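Glutamate--cysteine ligase GshA (Methylobacillus flagellatus KT, PDB 3K1T) is a putative ligase that probably joins glutamate to cysteine through the side-chain carboxylate of glutamate, the first step of glutathione synthesis. Local coordinates at residues Phe212-Tyr215 and Asp216-Val219; Glu30-Phe33 and Arg34-Gln38; Leu261-Lys264 and Ile265-Lys268. One frame throughout, in Å; residues are numbered along the deposited sequence. Where two conformers were deposited one is given.

Contact 1: Phe212-Tyr215 and Asp216-Val219; sequences FTAY and DRVV
V219 N donates to Y215 O at 2.9 Å with an N-H...O angle of 171°, the straightest of four bonds that join F212-Y215 to D216-V219 as successive steps of one alpha helix. D216 N to F212 O, R217 N to T213 O and V218 N to A214 O repeat the same i to i+4 step at 3.0 to 3.1 Å. Y215 and V219 also meet through their side chains. Methyl CG2 of V219 lies over one face of the phenol ring, 3.6 Å from the ring centroid, in a CH-pi contact. It is displaced toward the hydroxyl end, so the nearest ring atom is Y215 CZ, 3.4 Å from V219 CG2. The ring reaches this methyl because Y215 CG stands opposite the backbone N (chi1 -174°). Y215 OH is hydrogen-bonded to L233 O, which holds the far end of the ring. With a leucine in place of Y215, the L233 carbonyl would probably lose its hydroxyl partner and the V219 methyl the flat surface on which it rests. D216 turns its carboxylate back along the helix, bringing CG to 3.4 Å from F212 O, while OD1 is held by N234 ND2. Around these turns of helix 210-226, Y215 packs on V408 and A415 and V218 on L411, all from helix 398-421; F212 meets I326 and Q328 of strand 324-329, and D216 touches F237 of strand 237-241.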
ATOM      1  N   PHE A 212     -24.968  -4.288  14.788  1.00 15.24           N
ATOM      2  CA  PHE A 212     -24.932  -3.171  15.752  1.00 15.21           C
ATOM      3  C   PHE A 212     -24.319  -3.626  17.072  1.00 14.81           C
ATOM      4  O   PHE A 212     -23.580  -2.889  17.683  1.00 14.24           O
ATOM      5  CB  PHE A 212     -26.332  -2.580  15.937  1.00 15.24           C
ATOM      6  CG  PHE A 212     -26.957  -2.135  14.624  1.00 18.00           C
ATOM      7  CD1 PHE A 212     -26.629  -0.928  14.055  1.00 21.54           C
ATOM      8  CD2 PHE A 212     -27.760  -3.000  13.887  1.00 23.08           C
ATOM      9  CE1 PHE A 212     -27.178  -0.514  12.815  1.00 20.82           C
ATOM     10  CE2 PHE A 212     -28.297  -2.603  12.629  1.00 24.33           C
ATOM     11  CZ  PHE A 212     -27.999  -1.334  12.120  1.00 24.69           C
ATOM     12  N   THR A 213     -24.608  -4.856  17.484  1.00 14.59           N
ATOM     13  CA  THR A 213     -24.011  -5.457  18.669  0.50 14.25           C
ATOM     14  C   THR A 213     -22.494  -5.613  18.500  1.00 14.53           C
ATOM     15  O   THR A 213     -21.716  -5.380  19.421  1.00 14.37           O
ATOM     16  CB  THR A 213     -24.655  -6.844  18.964  0.50 14.87           C
ATOM     17  OG1 THR A 213     -26.076  -6.695  19.095  0.50 14.40           O
ATOM     18  CG2 THR A 213     -24.089  -7.453  20.238  0.50 13.03           C
ATOM     19  N   ALA A 214     -22.067  -6.022  17.306  1.00 14.37           N
ATOM     20  CA  ALA A 214     -20.644  -6.229  17.057  1.00 14.63           C
ATOM     21  C   ALA A 214     -19.894  -4.880  17.139  1.00 13.52           C
ATOM     22  O   ALA A 214     -18.835  -4.801  17.741  1.00 12.76           O
ATOM     23  CB  ALA A 214     -20.382  -6.934  15.677  1.00 13.98           C
ATOM     24  N   TYR A 215     -20.481  -3.819  16.590  1.00 12.47           N
ATOM     25  CA  TYR A 215     -19.881  -2.492  16.676  1.00 12.36           C
ATOM     26  C   TYR A 215     -19.862  -1.985  18.142  1.00 12.99           C
ATOM     27  O   TYR A 215     -18.852  -1.470  18.593  1.00 11.64           O
ATOM     28  CB  TYR A 215     -20.561  -1.510  15.721  1.00 12.38           C
ATOM     29  CG  TYR A 215     -19.872  -0.161  15.689  1.00 12.52           C
ATOM     30  CD1 TYR A 215     -18.585  -0.033  15.170  1.00 11.47           C
ATOM     31  CD2 TYR A 215     -20.494   0.972  16.183  1.00 11.87           C
ATOM     32  CE1 TYR A 215     -17.935   1.198  15.145  1.00 12.53           C
ATOM     33  CE2 TYR A 215     -19.855   2.219  16.170  1.00 11.12           C
ATOM     34  CZ  TYR A 215     -18.577   2.326  15.635  1.00 10.50           C
ATOM     35  OH  TYR A 215     -17.931   3.548  15.637  1.00 12.04           O
ATOM     36  N   ASP A 216     -20.933  -2.221  18.911  1.00 12.79           N
ATOM     37  CA  ASP A 216     -20.900  -1.952  20.342  1.00 13.72           C
ATOM     38  C   ASP A 216     -19.694  -2.580  21.032  1.00 14.37           C
ATOM     39  O   ASP A 216     -19.011  -1.922  21.813  1.00 13.22           O
ATOM     40  CB  ASP A 216     -22.149  -2.491  21.070  1.00 13.66           C
ATOM     41  CG  ASP A 216     -23.399  -1.669  20.865  1.00 16.57           C
ATOM     42  OD1 ASP A 216     -23.380  -0.593  20.238  1.00 16.59           O
ATOM     43  OD2 ASP A 216     -24.453  -2.115  21.428  1.00 19.62           O
ATOM     44  N   ARG A 217     -19.440  -3.857  20.768  1.00 14.94           N
ATOM     45  CA  ARG A 217     -18.320  -4.569  21.381  0.70 15.98           C
ATOM     46  C   ARG A 217     -16.975  -3.941  20.995  1.00 14.99           C
ATOM     47  O   ARG A 217     -16.108  -3.804  21.819  1.00 15.39           O
ATOM     48  CB  ARG A 217     -18.311  -6.042  20.950  0.70 16.59           C
ATOM     49  CG  ARG A 217     -19.431  -6.860  21.592  0.70 21.63           C
ATOM     50  CD  ARG A 217     -19.754  -8.094  20.738  0.70 26.26           C
ATOM     51  NE  ARG A 217     -18.631  -9.038  20.631  0.70 28.83           N
ATOM     52  CZ  ARG A 217     -18.504  -9.938  19.648  0.70 31.47           C
ATOM     53  NH1 ARG A 217     -19.407  -9.988  18.668  0.70 32.28           N
ATOM     54  NH2 ARG A 217     -17.458 -10.766  19.627  0.70 30.08           N
ATOM     55  N   VAL A 218     -16.806  -3.582  19.724  1.00 13.58           N
ATOM     56  CA  VAL A 218     -15.563  -2.906  19.286  1.00 12.62           C
ATOM     57  C   VAL A 218     -15.375  -1.557  20.018  1.00 13.11           C
ATOM     58  O   VAL A 218     -14.293  -1.260  20.552  1.00 13.08           O
ATOM     59  CB  VAL A 218     -15.532  -2.696  17.752  1.00 13.45           C
ATOM     60  CG1 VAL A 218     -14.423  -1.670  17.335  1.00 10.34           C
ATOM     61  CG2 VAL A 218     -15.334  -4.066  17.017  1.00 11.66           C
ATOM     62  N   VAL A 219     -16.421  -0.747  20.067  1.00 12.48           N
ATOM     63  CA  VAL A 219     -16.353   0.563  20.721  1.00 13.04           C
ATOM     64  C   VAL A 219     -16.124   0.429  22.237  1.00 14.47           C
ATOM     65  O   VAL A 219     -15.411   1.239  22.822  1.00 14.35           O
ATOM     66  CB  VAL A 219     -17.605   1.413  20.423  1.00 13.60           C
ATOM     67  CG1 VAL A 219     -17.645   2.703  21.286  1.00 12.84           C
ATOM     68  CG2 VAL A 219     -17.656   1.770  18.890  1.00 13.88           C
TER

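Contact 2: Glu30-Phe33 and Arg34-Gln38; sequences EHWF and RSQWQ
The indole of W32 carries the side chain of Q36 on one face: Q36 CG sits 3.6 Å from the centroid of the six-membered ring, only 3° off its normal, in a CH-pi contact. A bend at chi2 of Q36 (-52°) lays the amide over the indole as well, the two planes 21° apart. Q36 NE2 thus comes 3.4 Å from W32 NE1, but both are donors and the indole N-H is spent on E221 OE2 instead. F33 and W37 run side by side in the same direction. Their rings are almost parallel yet slid apart, with the F33 centroid 5.9 Å from that of the W37 five-membered ring, so they touch mainly where F33 CD1 approaches W37 CZ2 at 3.8 Å. Over a face of the W37 indole lies F33 O, which accepts the backbone bond from W37 N at 2.9 Å. E30 O lies 3.9 Å above the centre of one face of the R34 guanidinium. R34 NH1 is hydrogen-bonded to A125 O of the second subunit. S35 OG lies over a face of the H31 imidazole, 3.9 Å from H31 CE1. Helix 26-40 is thus shared between a subunit interface and the interior, where F33 makes a cation-pi contact with R410 of helix 398-421, W32 packs on L411 and L414 of that helix, and W32 also meets F222 and L225 of helix 210-226.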
ATOM      1  N   GLU A  30      -2.702   2.616  16.329  1.00 11.82           N
ATOM      2  CA  GLU A  30      -2.247   1.812  15.207  1.00 12.64           C
ATOM      3  C   GLU A  30      -1.730   0.418  15.671  1.00 12.83           C
ATOM      4  O   GLU A  30      -2.001  -0.610  15.022  1.00 11.59           O
ATOM      5  CB  GLU A  30      -1.203   2.565  14.395  1.00 12.67           C
ATOM      6  CG  GLU A  30      -1.760   3.849  13.786  1.00 12.48           C
ATOM      7  CD  GLU A  30      -2.906   3.639  12.802  1.00 14.38           C
ATOM      8  OE1 GLU A  30      -3.104   2.509  12.287  1.00 13.80           O
ATOM      9  OE2 GLU A  30      -3.633   4.626  12.548  1.00 14.30           O
ATOM     10  N   HIS A  31      -1.041   0.384  16.802  1.00 13.07           N
ATOM     11  CA  HIS A  31      -0.639  -0.884  17.403  1.00 13.25           C
ATOM     12  C   HIS A  31      -1.857  -1.724  17.774  1.00 13.24           C
ATOM     13  O   HIS A  31      -1.906  -2.927  17.496  1.00 13.24           O
ATOM     14  CB  HIS A  31       0.213  -0.648  18.654  1.00 13.47           C
ATOM     15  CG  HIS A  31       0.588  -1.907  19.345  1.00 15.57           C
ATOM     16  ND1 HIS A  31      -0.101  -2.388  20.437  1.00 19.33           N
ATOM     17  CD2 HIS A  31       1.513  -2.843  19.036  1.00 17.44           C
ATOM     18  CE1 HIS A  31       0.438  -3.535  20.815  1.00 19.27           C
ATOM     19  NE2 HIS A  31       1.421  -3.831  19.989  1.00 18.27           N
ATOM     20  N   TRP A  32      -2.890  -1.080  18.330  1.00 13.04           N
ATOM     21  CA  TRP A  32      -4.114  -1.809  18.686  1.00 11.81           C
ATOM     22  C   TRP A  32      -4.778  -2.402  17.439  1.00 12.24           C
ATOM     23  O   TRP A  32      -5.157  -3.576  17.429  1.00 11.51           O
ATOM     24  CB  TRP A  32      -5.060  -0.882  19.456  1.00 12.06           C
ATOM     25  CG  TRP A  32      -6.349  -1.523  19.888  1.00 13.25           C
ATOM     26  CD1 TRP A  32      -6.570  -2.202  21.046  1.00 14.81           C
ATOM     27  CD2 TRP A  32      -7.593  -1.509  19.186  1.00 13.14           C
ATOM     28  NE1 TRP A  32      -7.860  -2.620  21.113  1.00 16.06           N
ATOM     29  CE2 TRP A  32      -8.521  -2.218  19.980  1.00 15.46           C
ATOM     30  CE3 TRP A  32      -8.014  -0.978  17.965  1.00 13.35           C
ATOM     31  CZ2 TRP A  32      -9.848  -2.397  19.601  1.00 15.35           C
ATOM     32  CZ3 TRP A  32      -9.331  -1.128  17.603  1.00 15.14           C
ATOM     33  CH2 TRP A  32     -10.241  -1.845  18.423  1.00 15.18           C
ATOM     34  N   PHE A  33      -4.901  -1.620  16.370  1.00 12.03           N
ATOM     35  CA  PHE A  33      -5.501  -2.157  15.148  1.00 12.70           C
ATOM     36  C   PHE A  33      -4.699  -3.347  14.633  1.00 13.38           C
ATOM     37  O   PHE A  33      -5.270  -4.375  14.243  1.00 13.32           O
ATOM     38  CB  PHE A  33      -5.574  -1.090  14.047  1.00 12.99           C
ATOM     39  CG  PHE A  33      -6.820  -0.225  14.081  1.00 11.88           C
ATOM     40  CD1 PHE A  33      -8.078  -0.786  13.908  1.00 14.64           C
ATOM     41  CD2 PHE A  33      -6.718   1.154  14.258  1.00 12.77           C
ATOM     42  CE1 PHE A  33      -9.213  -0.003  13.922  1.00 13.24           C
ATOM     43  CE2 PHE A  33      -7.864   1.957  14.249  1.00 12.87           C
ATOM     44  CZ  PHE A  33      -9.106   1.360  14.083  1.00 13.74           C
ATOM     45  N   ARG A  34      -3.370  -3.230  14.609  1.00 13.99           N
ATOM     46  CA  ARG A  34      -2.558  -4.377  14.171  1.00 14.92           C
ATOM     47  C   ARG A  34      -2.829  -5.632  15.001  1.00 15.58           C
ATOM     48  O   ARG A  34      -2.940  -6.723  14.408  1.00 14.89           O
ATOM     49  CB  ARG A  34      -1.059  -4.067  14.143  1.00 15.11           C
ATOM     50  CG  ARG A  34      -0.678  -3.288  12.883  1.00 16.80           C
ATOM     51  CD  ARG A  34       0.842  -3.146  12.785  1.00 17.93           C
ATOM     52  NE  ARG A  34       1.412  -2.131  13.640  1.00 19.55           N
ATOM     53  CZ  ARG A  34       1.599  -0.862  13.242  1.00 21.93           C
ATOM     54  NH1 ARG A  34       1.245  -0.455  12.021  1.00 21.81           N
ATOM     55  NH2 ARG A  34       2.129  -0.023  14.072  1.00 23.07           N
ATOM     56  N   SER A  35      -2.957  -5.502  16.333  1.00 15.22           N
ATOM     57  CA  SER A  35      -3.331  -6.651  17.148  1.00 16.61           C
ATOM     58  C   SER A  35      -4.691  -7.223  16.714  1.00 16.24           C
ATOM     59  O   SER A  35      -4.847  -8.444  16.654  1.00 16.44           O
ATOM     60  CB  SER A  35      -3.379  -6.308  18.637  1.00 17.09           C
ATOM     61  OG  SER A  35      -2.103  -5.878  19.021  1.00 21.80           O
ATOM     62  N   GLN A  36      -5.655  -6.349  16.403  1.00 15.92           N
ATOM     63  CA  GLN A  36      -6.981  -6.824  15.982  1.00 16.34           C
ATOM     64  C   GLN A  36      -6.956  -7.587  14.663  1.00 16.41           C
ATOM     65  O   GLN A  36      -7.573  -8.665  14.538  1.00 16.30           O
ATOM     66  CB  GLN A  36      -8.021  -5.689  15.932  1.00 15.09           C
ATOM     67  CG  GLN A  36      -8.120  -4.872  17.242  1.00 17.64           C
ATOM     68  CD  GLN A  36      -8.317  -5.728  18.446  1.00 23.22           C
ATOM     69  OE1 GLN A  36      -9.243  -6.518  18.493  1.00 23.29           O
ATOM     70  NE2 GLN A  36      -7.426  -5.595  19.424  1.00 28.70           N
ATOM     71  N   TRP A  37      -6.233  -7.065  13.681  1.00 16.81           N
ATOM     72  CA  TRP A  37      -6.179  -7.706  12.365  1.00 17.27           C
ATOM     73  C   TRP A  37      -5.440  -9.058  12.444  1.00 18.58           C
ATOM     74  O   TRP A  37      -5.799  -9.970  11.696  1.00 18.15           O
ATOM     75  CB  TRP A  37      -5.521  -6.825  11.296  1.00 17.32           C
ATOM     76  CG  TRP A  37      -6.083  -5.407  11.199  1.00 15.91           C
ATOM     77  CD1 TRP A  37      -5.376  -4.241  11.246  1.00 16.31           C
ATOM     78  CD2 TRP A  37      -7.444  -5.040  11.027  1.00 16.88           C
ATOM     79  NE1 TRP A  37      -6.226  -3.181  11.159  1.00 16.09           N
ATOM     80  CE2 TRP A  37      -7.500  -3.634  11.027  1.00 17.05           C
ATOM     81  CE3 TRP A  37      -8.632  -5.758  10.934  1.00 19.80           C
ATOM     82  CZ2 TRP A  37      -8.690  -2.937  10.896  1.00 18.96           C
ATOM     83  CZ3 TRP A  37      -9.829  -5.051  10.757  1.00 21.58           C
ATOM     84  CH2 TRP A  37      -9.835  -3.661  10.769  1.00 19.66           C
ATOM     85  N   GLN A  38      -4.474  -9.208  13.358  1.00 19.90           N
ATOM     86  CA  GLN A  38      -3.793 -10.502  13.545  1.00 21.66           C
ATOM     87  C   GLN A  38      -4.776 -11.565  14.013  1.00 21.97           C
ATOM     88  O   GLN A  38      -4.665 -12.735  13.637  1.00 21.79           O
ATOM     89  CB  GLN A  38      -2.651 -10.430  14.576  1.00 23.02           C
ATOM     90  CG  GLN A  38      -1.450  -9.615  14.138  1.00 28.45           C
ATOM     91  CD  GLN A  38      -0.345  -9.512  15.202  1.00 34.85           C
ATOM     92  OE1 GLN A  38       0.106  -8.403  15.568  1.00 40.32           O
ATOM     93  NE2 GLN A  38       0.130 -10.666  15.665  1.00 37.60           N
TER

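Contact 3: Leu261-Lys264 and Ile265-Lys268; sequences LLAK and IRRK
R266 folds back along its own helix over L262 and A263. Its CB lies 3.5 Å from L262 O, and CG, placed beside the backbone N (chi1 -79°), comes to 3.4 Å from the same L262 O. The chain then turns at the CG-CD bond (chi3 -64°), which lays the guanidinium flat against the preceding turn. NE and CZ pass above A263 CA, NH1 reaches 3.8 Å from L262 CB, and NH2 rests 3.6 Å from A263 CB. The touching is done by one face of the guanidinium: A263 CA and L262 O lie on the same side of its plane, each displaced toward its rim. L262 O is therefore met by the flat surface, and its backbone hydrogen bond comes from R266 N at 2.9 Å. This is the i to i+3 and i to i+4 side-chain packing of an alpha helix, here helix 251-272, which lies against a four-stranded antiparallel sheet with the strand order 237-241, 324-329, 280-285, 291-296. The sheet is met by L261, L262 and I265. I265 CG1 comes 3.4 Å from L261 O, which also accepts the backbone hydrogen bond from I265 N, and I265 CD1 lies 4.2 Å from L261 CG, so the two apolar chains make a loose pair. All three pack on V280 of strand 280-285; L261 also meets L327, and I265 meets E329, of strand 324-329. The last bond of these turns is weak, with K268 N 3.4 Å from K264 O. The amino ends of the two lysines find partners beyond these turns: K264 makes a cation-pi contact with Y236, and K268 NZ forms salt bridges with D229 and E271.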
ATOM      1  N   LEU A 261     -35.875   5.071  23.489  1.00 16.32           N
ATOM      2  CA  LEU A 261     -34.667   5.434  22.736  1.00 16.44           C
ATOM      3  C   LEU A 261     -34.509   6.963  22.624  1.00 15.60           C
ATOM      4  O   LEU A 261     -33.422   7.504  22.875  1.00 15.70           O
ATOM      5  CB  LEU A 261     -34.698   4.759  21.374  1.00 15.83           C
ATOM      6  CG  LEU A 261     -33.524   4.968  20.455  1.00 17.18           C
ATOM      7  CD1 LEU A 261     -32.194   4.587  21.153  1.00 14.48           C
ATOM      8  CD2 LEU A 261     -33.755   4.133  19.160  1.00 16.15           C
ATOM      9  N   LEU A 262     -35.589   7.647  22.261  1.00 15.71           N
ATOM     10  CA  LEU A 262     -35.597   9.116  22.229  1.00 16.12           C
ATOM     11  C   LEU A 262     -35.162   9.704  23.551  1.00 15.49           C
ATOM     12  O   LEU A 262     -34.416  10.679  23.574  1.00 16.21           O
ATOM     13  CB  LEU A 262     -36.973   9.652  21.838  1.00 15.42           C
ATOM     14  CG  LEU A 262     -37.383   9.429  20.375  1.00 16.46           C
ATOM     15  CD1 LEU A 262     -38.886   9.746  20.205  1.00 14.58           C
ATOM     16  CD2 LEU A 262     -36.538  10.265  19.376  1.00 15.84           C
ATOM     17  N   ALA A 263     -35.637   9.140  24.656  1.00 15.64           N
ATOM     18  CA  ALA A 263     -35.253   9.628  25.989  1.00 16.21           C
ATOM     19  C   ALA A 263     -33.744   9.481  26.240  1.00 16.16           C
ATOM     20  O   ALA A 263     -33.117  10.381  26.798  1.00 15.84           O
ATOM     21  CB  ALA A 263     -36.063   8.920  27.091  1.00 16.49           C
ATOM     22  N   LYS A 264     -33.158   8.351  25.836  1.00 15.52           N
ATOM     23  CA  LYS A 264     -31.716   8.169  25.954  1.00 15.47           C
ATOM     24  C   LYS A 264     -30.933   9.212  25.136  1.00 14.54           C
ATOM     25  O   LYS A 264     -29.905   9.737  25.603  1.00 14.97           O
ATOM     26  CB  LYS A 264     -31.282   6.770  25.502  1.00 16.08           C
ATOM     27  CG  LYS A 264     -31.677   5.633  26.446  1.00 18.70           C
ATOM     28  CD  LYS A 264     -31.214   4.258  25.954  1.00 22.30           C
ATOM     29  CE  LYS A 264     -29.734   4.063  26.096  1.00 27.51           C
ATOM     30  NZ  LYS A 264     -29.249   2.704  25.562  1.00 32.37           N
ATOM     31  N   ILE A 265     -31.396   9.484  23.916  1.00 13.59           N
ATOM     32  CA  ILE A 265     -30.759  10.467  23.038  1.00 13.90           C
ATOM     33  C   ILE A 265     -30.887  11.874  23.656  1.00 14.49           C
ATOM     34  O   ILE A 265     -29.921  12.630  23.713  1.00 14.49           O
ATOM     35  CB  ILE A 265     -31.328  10.453  21.601  1.00 13.44           C
ATOM     36  CG1 ILE A 265     -31.171   9.084  20.929  1.00 13.18           C
ATOM     37  CG2 ILE A 265     -30.662  11.516  20.729  1.00 13.89           C
ATOM     38  CD1 ILE A 265     -32.132   8.898  19.733  1.00 10.90           C
ATOM     39  N   ARG A 266     -32.068  12.205  24.157  1.00 14.97           N
ATOM     40  CA  ARG A 266     -32.273  13.469  24.835  1.00 15.78           C
ATOM     41  C   ARG A 266     -31.283  13.701  25.974  1.00 15.55           C
ATOM     42  O   ARG A 266     -30.798  14.829  26.108  1.00 15.30           O
ATOM     43  CB  ARG A 266     -33.706  13.591  25.393  1.00 15.80           C
ATOM     44  CG  ARG A 266     -34.719  13.957  24.373  1.00 20.36           C
ATOM     45  CD  ARG A 266     -35.995  14.543  25.049  1.00 24.37           C
ATOM     46  NE  ARG A 266     -36.662  13.551  25.886  1.00 26.87           N
ATOM     47  CZ  ARG A 266     -37.507  12.604  25.451  1.00 28.02           C
ATOM     48  NH1 ARG A 266     -37.856  12.492  24.167  1.00 26.53           N
ATOM     49  NH2 ARG A 266     -38.043  11.783  26.341  1.00 31.02           N
ATOM     50  N   ARG A 267     -30.981  12.674  26.785  1.00 15.90           N
ATOM     51  CA  ARG A 267     -30.004  12.821  27.876  0.50 16.66           C
ATOM     52  C   ARG A 267     -28.641  13.239  27.355  1.00 16.16           C
ATOM     53  O   ARG A 267     -27.975  14.135  27.920  1.00 14.84           O
ATOM     54  CB  ARG A 267     -29.818  11.525  28.657  0.50 17.16           C
ATOM     55  CG  ARG A 267     -30.901  11.202  29.618  0.50 20.93           C
ATOM     56  CD  ARG A 267     -30.513   9.996  30.451  0.50 24.04           C
ATOM     57  NE  ARG A 267     -29.271  10.216  31.191  0.50 27.22           N
ATOM     58  CZ  ARG A 267     -28.688   9.303  31.956  0.50 29.77           C
ATOM     59  NH1 ARG A 267     -29.221   8.096  32.095  0.50 32.22           N
ATOM     60  NH2 ARG A 267     -27.569   9.595  32.580  0.50 30.56           N
ATOM     61  N   LYS A 268     -28.200  12.568  26.280  1.00 15.58           N
ATOM     62  CA  LYS A 268     -26.919  12.932  25.677  1.00 15.10           C
ATOM     63  C   LYS A 268     -26.928  14.313  25.025  1.00 14.51           C
ATOM     64  O   LYS A 268     -25.931  15.059  25.143  1.00 15.44           O
ATOM     65  CB  LYS A 268     -26.425  11.826  24.714  1.00 15.41           C
ATOM     66  CG  LYS A 268     -25.826  10.621  25.420  1.00 15.71           C
ATOM     67  CD  LYS A 268     -24.453  10.946  25.990  1.00 16.48           C
ATOM     68  CE  LYS A 268     -23.882   9.903  26.901  1.00 18.12           C
ATOM     69  NZ  LYS A 268     -22.622  10.350  27.578  1.00 17.04           N
TER

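Contacts 1 and 2 are closely placed without touching, their centres 17 Å and nearest atoms about 4 Å apart, and helix 398-421 ties them together: L411 meets V218 from contact 1 and both W32 and F33 from contact 2. E221, the mate of the W32 indole, belongs to the same helix as contact 1. Contact 3 lies about 19 Å from contact 1 and 33 Å from contact 2, centre to centre; strand 324-329 connects it to contact 1, touching F212, L261 and I265. Of the three, contact 2 alone meets the second subunit. A glycerol, probably from crystallisation, lies about 3 Å from the Q36 side chain and one equally near R217; neither identifies an active site.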